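Local structure of 462aa long hypothetical selenium-binding protein (Sulfolobus tokodaii, 2ECE) at residues V47-P52 and N116-K121; A42-V47 and V61-L66. The protein is of uncharacterised function, though as a beta-propeller member of the selenium-binding protein family it may bind selenium. All blocks are in the same frame, centred on the assembly; numbering follows the deposited sequence.

The two contacts describe one corner of the beta propeller, where the blade holding strands 44-49 and 60-65 meets the blade of strands 97-101, 108-112 and 121-126. Contact 2 (42-47 with 61-66) is the backbone pairing of a hairpin within the first blade; contact 1 (47-52 with 116-121) joins the end of the same hairpin to a loop of the second. Val47 serves both. Their centres lie about 11 Å apart, and they touch directly: Arg118 O is 3.3 Å from His62 CB, and Pro120 O is 3.7 Å from Val64 CG2. Their centres are about 21 Å (contact 1) and 19 Å (contact 2) from the chain centre.

Contact 1 (V47-P52 and N116-K121); sequences VVDVNP and NPREPK
Asp49 OD2 is gripped by three groups: Arg118 NH1 and the hydroxyls of Ser54 and Thr56. Arg118 NH1 lies 3.1 Å from Asp49 OD2 in a salt bridge with an N-H...O angle of 172°. OD2 sits at the edge of the guanidinium, in its plane, whereas NH1 approaches OD2 from above the carboxylate, 61° out of that plane, so the flat groups stand steeply to one another. Arg118 NH2 turns to Thr56 OG1, which bonds to both members of the ion pair. Asp49 OD1 serves the backbone, accepting from Asn51 N at 3.1 Å, nearly along its C-O axis, an Asx turn where the strand ends. With CG anti to the backbone N (chi1 -169°), the carboxylate reaches both partners. Replacing Asp49 by alanine removes both oxygens, and the Arg118 guanidinium would probably lose its counter-charge, the Ser54 and Thr56 hydroxyls a shared partner and Asn51 N its acceptor. Packing adds to this. Val47 CG2 makes apolar contact with Pro120 CD, a corner of the ring, at 3.6 Å, while Val47 CG1 lies against the carbonyl oxygen Arg118 O at 3.9 Å. A type I turn from Asn116 to Glu119 presents the loop, closed by Glu119 N to Asn116 O at 2.9 Å. One shared carboxylate thus ties a strand end to the adjacent blade; since Asp49 is buried but Arg118 partly exposed, solvent probably screens the pair in part.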
ATOM      1  N   VAL A  47      -2.460 -13.849  11.042  1.00 22.78           N
ATOM      2  CA  VAL A  47      -1.187 -14.496  10.770  1.00 22.25           C
ATOM      3  C   VAL A  47      -1.493 -15.690   9.875  1.00 21.86           C
ATOM      4  O   VAL A  47      -2.132 -16.647  10.306  1.00 23.79           O
ATOM      5  CB  VAL A  47      -0.509 -14.992  12.064  1.00 21.09           C
ATOM      6  CG1 VAL A  47       0.834 -15.620  11.731  1.00 20.83           C
ATOM      7  CG2 VAL A  47      -0.322 -13.829  13.033  1.00 19.43           C
ATOM      8  N   VAL A  48      -1.045 -15.619   8.626  1.00 22.06           N
ATOM      9  CA  VAL A  48      -1.279 -16.679   7.656  1.00 22.44           C
ATOM     10  C   VAL A  48      -0.020 -17.494   7.367  1.00 24.11           C
ATOM     11  O   VAL A  48       1.041 -16.931   7.056  1.00 22.22           O
ATOM     12  CB  VAL A  48      -1.811 -16.100   6.324  1.00 22.42           C
ATOM     13  CG1 VAL A  48      -1.999 -17.212   5.307  1.00 23.48           C
ATOM     14  CG2 VAL A  48      -3.136 -15.385   6.563  1.00 22.53           C
ATOM     15  N   ASP A  49      -0.150 -18.817   7.488  1.00 23.68           N
ATOM     16  CA  ASP A  49       0.955 -19.736   7.228  1.00 25.02           C
ATOM     17  C   ASP A  49       1.042 -19.804   5.719  1.00 24.51           C
ATOM     18  O   ASP A  49       0.110 -20.235   5.029  1.00 24.82           O
ATOM     19  CB  ASP A  49       0.681 -21.137   7.785  1.00 26.01           C
ATOM     20  CG  ASP A  49       1.923 -22.019   7.772  1.00 28.11           C
ATOM     21  OD1 ASP A  49       2.734 -21.897   6.823  1.00 24.04           O
ATOM     22  OD2 ASP A  49       2.085 -22.834   8.709  1.00 29.85           O
ATOM     23  N   VAL A  50       2.186 -19.383   5.209  1.00 24.82           N
ATOM     24  CA  VAL A  50       2.386 -19.314   3.787  1.00 24.60           C
ATOM     25  C   VAL A  50       3.457 -20.255   3.206  1.00 25.35           C
ATOM     26  O   VAL A  50       3.835 -20.133   2.041  1.00 24.26           O
ATOM     27  CB  VAL A  50       2.622 -17.810   3.448  1.00 27.37           C
ATOM     28  CG1 VAL A  50       3.980 -17.565   2.847  1.00 26.22           C
ATOM     29  CG2 VAL A  50       1.499 -17.309   2.577  1.00 26.38           C
ATOM     30  N   ASN A  51       3.895 -21.216   4.019  1.00 26.80           N
ATOM     31  CA  ASN A  51       4.904 -22.221   3.649  1.00 28.23           C
ATOM     32  C   ASN A  51       4.194 -23.501   3.170  1.00 28.36           C
ATOM     33  O   ASN A  51       3.528 -24.168   3.956  1.00 27.05           O
ATOM     34  CB  ASN A  51       5.750 -22.558   4.881  1.00 29.17           C
ATOM     35  CG  ASN A  51       6.930 -23.465   4.569  1.00 33.06           C
ATOM     36  OD1 ASN A  51       6.890 -24.284   3.644  1.00 32.75           O
ATOM     37  ND2 ASN A  51       7.987 -23.336   5.365  1.00 33.52           N
ATOM     38  N   PRO A  52       4.346 -23.866   1.883  1.00 30.33           N
ATOM     39  CA  PRO A  52       3.725 -25.058   1.284  1.00 32.97           C
ATOM     40  C   PRO A  52       4.012 -26.380   1.996  1.00 34.17           C
ATOM     41  O   PRO A  52       3.210 -27.315   1.935  1.00 35.49           O
ATOM     42  CB  PRO A  52       4.274 -25.053  -0.142  1.00 32.23           C
ATOM     43  CG  PRO A  52       4.481 -23.602  -0.406  1.00 31.86           C
ATOM     44  CD  PRO A  52       5.131 -23.143   0.871  1.00 30.47           C
ATOM     45  N   ASN A 116       7.915 -15.628  19.322  1.00 26.89           N
ATOM     46  CA  ASN A 116       7.135 -16.511  18.457  1.00 27.31           C
ATOM     47  C   ASN A 116       6.431 -15.726  17.350  1.00 26.21           C
ATOM     48  O   ASN A 116       5.385 -15.114  17.580  1.00 26.07           O
ATOM     49  CB  ASN A 116       6.097 -17.273  19.281  1.00 28.93           C
ATOM     50  CG  ASN A 116       5.390 -18.346  18.470  1.00 32.54           C
ATOM     51  OD1 ASN A 116       4.495 -19.031  18.974  1.00 36.35           O
ATOM     52  ND2 ASN A 116       5.795 -18.506  17.209  1.00 31.55           N
ATOM     53  N   PRO A 117       6.982 -15.760  16.127  1.00 25.56           N
ATOM     54  CA  PRO A 117       6.430 -15.054  14.965  1.00 24.99           C
ATOM     55  C   PRO A 117       5.009 -15.483  14.619  1.00 24.30           C
ATOM     56  O   PRO A 117       4.251 -14.717  14.021  1.00 22.65           O
ATOM     57  CB  PRO A 117       7.413 -15.402  13.839  1.00 26.80           C
ATOM     58  CG  PRO A 117       8.667 -15.798  14.561  1.00 28.76           C
ATOM     59  CD  PRO A 117       8.138 -16.577  15.729  1.00 26.71           C
ATOM     60  N   ARG A 118       4.660 -16.715  14.984  1.00 22.79           N
ATOM     61  CA  ARG A 118       3.328 -17.248  14.711  1.00 23.24           C
ATOM     62  C   ARG A 118       2.282 -16.704  15.679  1.00 22.96           C
ATOM     63  O   ARG A 118       1.080 -16.852  15.447  1.00 22.97           O
ATOM     64  CB  ARG A 118       3.343 -18.781  14.775  1.00 23.25           C
ATOM     65  CG  ARG A 118       4.163 -19.437  13.680  1.00 24.54           C
ATOM     66  CD  ARG A 118       4.298 -20.942  13.907  1.00 25.79           C
ATOM     67  NE  ARG A 118       3.054 -21.671  13.667  1.00 25.78           N
ATOM     68  CZ  ARG A 118       2.617 -22.044  12.468  1.00 25.69           C
ATOM     69  NH1 ARG A 118       3.317 -21.760  11.380  1.00 25.41           N
ATOM     70  NH2 ARG A 118       1.478 -22.713  12.356  1.00 30.36           N
ATOM     71  N   GLU A 119       2.733 -16.081  16.764  1.00 22.30           N
ATOM     72  CA  GLU A 119       1.805 -15.519  17.739  1.00 25.39           C
ATOM     73  C   GLU A 119       2.291 -14.171  18.243  1.00 23.75           C
ATOM     74  O   GLU A 119       2.778 -14.056  19.370  1.00 24.96           O
ATOM     75  CB  GLU A 119       1.616 -16.463  18.932  1.00 27.29           C
ATOM     76  CG  GLU A 119       0.449 -16.046  19.818  1.00 34.31           C
ATOM     77  CD  GLU A 119       0.113 -17.064  20.892  1.00 37.31           C
ATOM     78  OE1 GLU A 119       0.435 -18.259  20.710  1.00 39.83           O
ATOM     79  OE2 GLU A 119      -0.495 -16.668  21.911  1.00 40.27           O
ATOM     80  N   PRO A 120       2.163 -13.127  17.409  1.00 24.33           N
ATOM     81  CA  PRO A 120       2.597 -11.777  17.783  1.00 23.75           C
ATOM     82  C   PRO A 120       1.702 -11.260  18.904  1.00 25.26           C
ATOM     83  O   PRO A 120       0.559 -11.695  19.026  1.00 23.88           O
ATOM     84  CB  PRO A 120       2.403 -10.976  16.491  1.00 22.93           C
ATOM     85  CG  PRO A 120       2.374 -12.040  15.400  1.00 23.76           C
ATOM     86  CD  PRO A 120       1.602 -13.139  16.047  1.00 21.32           C
ATOM     87  N   LYS A 121       2.217 -10.340  19.713  1.00 25.35           N
ATOM     88  CA  LYS A 121       1.437  -9.774  20.811  1.00 27.32           C
ATOM     89  C   LYS A 121       1.555  -8.255  20.848  1.00 25.96           C
ATOM     90  O   LYS A 121       2.630  -7.709  20.623  1.00 23.77           O
ATOM     91  CB  LYS A 121       1.913 -10.344  22.153  1.00 29.33           C
ATOM     92  CG  LYS A 121       1.556 -11.811  22.395  1.00 33.59           C
ATOM     93  CD  LYS A 121       2.148 -12.302  23.711  1.00 34.37           C
ATOM     94  CE  LYS A 121       1.733 -13.730  24.044  1.00 35.87           C
ATOM     95  NZ  LYS A 121       0.288 -13.852  24.394  1.00 36.15           N
TER

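Contact 2 (A42-V47 and V61-L66); sequences ADFIAV and VHKVEL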
ATOM      1  N   ALA A  42     -13.691  -5.763  16.722  1.00 25.70           N
ATOM      2  CA  ALA A  42     -12.452  -5.046  16.456  1.00 24.30           C
ATOM      3  C   ALA A  42     -11.734  -5.562  15.213  1.00 23.37           C
ATOM      4  O   ALA A  42     -11.916  -6.712  14.803  1.00 21.97           O
ATOM      5  CB  ALA A  42     -11.525  -5.150  17.661  1.00 25.02           C
ATOM      6  N   ASP A  43     -10.932  -4.698  14.603  1.00 22.51           N
ATOM      7  CA  ASP A  43     -10.150  -5.096  13.443  1.00 21.04           C
ATOM      8  C   ASP A  43      -9.044  -5.971  14.037  1.00 20.46           C
ATOM      9  O   ASP A  43      -8.936  -6.076  15.262  1.00 18.94           O
ATOM     10  CB  ASP A  43      -9.573  -3.861  12.741  1.00 19.82           C
ATOM     11  CG  ASP A  43     -10.656  -2.972  12.148  1.00 19.45           C
ATOM     12  OD1 ASP A  43     -11.829  -3.411  12.105  1.00 19.60           O
ATOM     13  OD2 ASP A  43     -10.341  -1.844  11.710  1.00 18.26           O
ATOM     14  N   PHE A  44      -8.231  -6.597  13.193  1.00 18.96           N
ATOM     15  CA  PHE A  44      -7.181  -7.478  13.690  1.00 18.98           C
ATOM     16  C   PHE A  44      -6.112  -7.762  12.649  1.00 19.03           C
ATOM     17  O   PHE A  44      -6.301  -7.521  11.458  1.00 19.47           O
ATOM     18  CB  PHE A  44      -7.792  -8.818  14.129  1.00 18.70           C
ATOM     19  CG  PHE A  44      -8.506  -9.552  13.015  1.00 19.72           C
ATOM     20  CD1 PHE A  44      -7.859 -10.555  12.289  1.00 20.12           C
ATOM     21  CD2 PHE A  44      -9.829  -9.237  12.691  1.00 17.77           C
ATOM     22  CE1 PHE A  44      -8.518 -11.238  11.260  1.00 20.34           C
ATOM     23  CE2 PHE A  44     -10.495  -9.910  11.667  1.00 20.24           C
ATOM     24  CZ  PHE A  44      -9.837 -10.919  10.946  1.00 19.84           C
ATOM     25  N   ILE A  45      -4.985  -8.282  13.119  1.00 20.92           N
ATOM     26  CA  ILE A  45      -3.887  -8.662  12.241  1.00 21.06           C
ATOM     27  C   ILE A  45      -3.965 -10.177  12.168  1.00 21.80           C
ATOM     28  O   ILE A  45      -3.938 -10.859  13.196  1.00 22.33           O
ATOM     29  CB  ILE A  45      -2.508  -8.274  12.818  1.00 20.73           C
ATOM     30  CG1 ILE A  45      -2.287  -6.763  12.689  1.00 18.18           C
ATOM     31  CG2 ILE A  45      -1.402  -9.047  12.080  1.00 20.11           C
ATOM     32  CD1 ILE A  45      -2.065  -6.291  11.258  1.00 18.10           C
ATOM     33  N   ALA A  46      -4.083 -10.707  10.960  1.00 21.50           N
ATOM     34  CA  ALA A  46      -4.161 -12.149  10.805  1.00 21.23           C
ATOM     35  C   ALA A  46      -2.791 -12.699  10.461  1.00 22.40           C
ATOM     36  O   ALA A  46      -2.043 -12.084   9.696  1.00 21.70           O
ATOM     37  CB  ALA A  46      -5.153 -12.503   9.713  1.00 22.62           C
ATOM     38  N   VAL A  47      -2.460 -13.849  11.042  1.00 22.78           N
ATOM     39  CA  VAL A  47      -1.187 -14.496  10.770  1.00 22.25           C
ATOM     40  C   VAL A  47      -1.493 -15.690   9.875  1.00 21.86           C
ATOM     41  O   VAL A  47      -2.132 -16.647  10.306  1.00 23.79           O
ATOM     42  CB  VAL A  47      -0.509 -14.992  12.064  1.00 21.09           C
ATOM     43  CG1 VAL A  47       0.834 -15.620  11.731  1.00 20.83           C
ATOM     44  CG2 VAL A  47      -0.322 -13.829  13.033  1.00 19.43           C
ATOM     45  N   VAL A  61      -3.366 -18.971  11.304  1.00 24.86           N
ATOM     46  CA  VAL A  61      -2.970 -19.699  12.496  1.00 24.21           C
ATOM     47  C   VAL A  61      -3.106 -18.890  13.777  1.00 24.95           C
ATOM     48  O   VAL A  61      -2.985 -19.435  14.874  1.00 24.43           O
ATOM     49  CB  VAL A  61      -1.533 -20.215  12.349  1.00 24.31           C
ATOM     50  CG1 VAL A  61      -1.456 -21.166  11.165  1.00 23.61           C
ATOM     51  CG2 VAL A  61      -0.581 -19.051  12.154  1.00 21.17           C
ATOM     52  N   HIS A  62      -3.373 -17.594  13.633  1.00 24.68           N
ATOM     53  CA  HIS A  62      -3.535 -16.715  14.786  1.00 24.47           C
ATOM     54  C   HIS A  62      -4.100 -15.368  14.350  1.00 24.23           C
ATOM     55  O   HIS A  62      -3.890 -14.923  13.223  1.00 21.68           O
ATOM     56  CB  HIS A  62      -2.192 -16.494  15.491  1.00 24.93           C
ATOM     57  CG  HIS A  62      -2.297 -15.734  16.780  1.00 26.71           C
ATOM     58  ND1 HIS A  62      -2.882 -16.261  17.911  1.00 28.36           N
ATOM     59  CD2 HIS A  62      -1.899 -14.481  17.114  1.00 25.39           C
ATOM     60  CE1 HIS A  62      -2.839 -15.370  18.886  1.00 27.26           C
ATOM     61  NE2 HIS A  62      -2.248 -14.281  18.428  1.00 27.46           N
ATOM     62  N   LYS A  63      -4.825 -14.733  15.262  1.00 24.06           N
ATOM     63  CA  LYS A  63      -5.414 -13.429  15.012  1.00 25.78           C
ATOM     64  C   LYS A  63      -5.057 -12.525  16.177  1.00 25.87           C
ATOM     65  O   LYS A  63      -5.331 -12.844  17.334  1.00 26.29           O
ATOM     66  CB  LYS A  63      -6.940 -13.530  14.888  1.00 25.54           C
ATOM     67  CG  LYS A  63      -7.440 -14.235  13.630  1.00 24.67           C
ATOM     68  CD  LYS A  63      -8.966 -14.198  13.563  1.00 29.30           C
ATOM     69  CE  LYS A  63      -9.492 -14.812  12.274  1.00 29.68           C
ATOM     70  NZ  LYS A  63     -10.967 -14.643  12.142  1.00 32.74           N
ATOM     71  N   VAL A  64      -4.402 -11.413  15.876  1.00 25.60           N
ATOM     72  CA  VAL A  64      -4.046 -10.463  16.918  1.00 25.28           C
ATOM     73  C   VAL A  64      -5.236  -9.515  16.976  1.00 25.75           C
ATOM     74  O   VAL A  64      -5.280  -8.500  16.280  1.00 22.69           O
ATOM     75  CB  VAL A  64      -2.777  -9.678  16.553  1.00 24.97           C
ATOM     76  CG1 VAL A  64      -2.380  -8.771  17.707  1.00 24.07           C
ATOM     77  CG2 VAL A  64      -1.645 -10.652  16.222  1.00 21.87           C
ATOM     78  N   GLU A  65      -6.221  -9.881  17.788  1.00 25.78           N
ATOM     79  CA  GLU A  65      -7.423  -9.078  17.931  1.00 28.49           C
ATOM     80  C   GLU A  65      -7.140  -7.789  18.711  1.00 27.83           C
ATOM     81  O   GLU A  65      -6.531  -7.814  19.783  1.00 27.78           O
ATOM     82  CB  GLU A  65      -8.520  -9.934  18.581  1.00 31.91           C
ATOM     83  CG  GLU A  65      -9.076 -10.962  17.588  1.00 37.61           C
ATOM     84  CD  GLU A  65      -9.896 -12.081  18.218  1.00 41.11           C
ATOM     85  OE1 GLU A  65     -10.162 -12.038  19.440  1.00 43.41           O
ATOM     86  OE2 GLU A  65     -10.279 -13.011  17.471  1.00 42.60           O
ATOM     87  N   LEU A  66      -7.563  -6.660  18.144  1.00 25.58           N
ATOM     88  CA  LEU A  66      -7.336  -5.350  18.756  1.00 25.44           C
ATOM     89  C   LEU A  66      -8.319  -5.020  19.879  1.00 25.25           C
ATOM     90  O   LEU A  66      -9.445  -5.501  19.884  1.00 24.22           O
ATOM     91  CB  LEU A  66      -7.383  -4.265  17.675  1.00 23.44           C
ATOM     92  CG  LEU A  66      -6.367  -4.522  16.552  1.00 23.47           C
ATOM     93  CD1 LEU A  66      -6.483  -3.446  15.490  1.00 20.53           C
ATOM     94  CD2 LEU A  66      -4.955  -4.557  17.141  1.00 22.57           C
TER
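Ile45 and Val64 form the central antiparallel hydrogen-bonded pair, and their two bonds differ in quality. Val64 N gives to Ile45 O at 2.8 Å, in the carbonyl plane; Ile45 N reaches Val64 O at 3.2 Å, from 40° above the plane of that carbonyl. The skew coincides with an inverse gamma turn centred on Val64. Farther along, Leu66 N bonds to Asp43 O, and at the other end Val61 N to Val47 O at 2.8 Å. On the face of Phe44, Ala46, Lys63 and Glu65, the extended Lys63 chain runs diagonally past the Phe44 ring, its CD 3.8 Å from CE1. Phe44 CG lies between backbone N and carbonyl carbon (chi1 60°), which stands the ring up off the sheet beside the rising lysine. On the other face Ile45 CB meets Val64 CB at 4.0 Å; at the far end the Val47 and Val61 side chains cross at about a right angle, Val47 CG1 3.7 Å from Val61 CG2. Outside this shell, the Asp43 carboxylate is held by Tyr34 N, Leu73 N and the Thr35 hydroxyl. Strand 60-65 is one of the two edge strands of its four-stranded blade; strand 44-49 pairs on its other side with strand 27-33, where Phe44 and Ala46 touch Cys32. The Ile45 and Val64 face packs on Ile111 and Ile122, from strands 108-112 and 121-126 of the next blade.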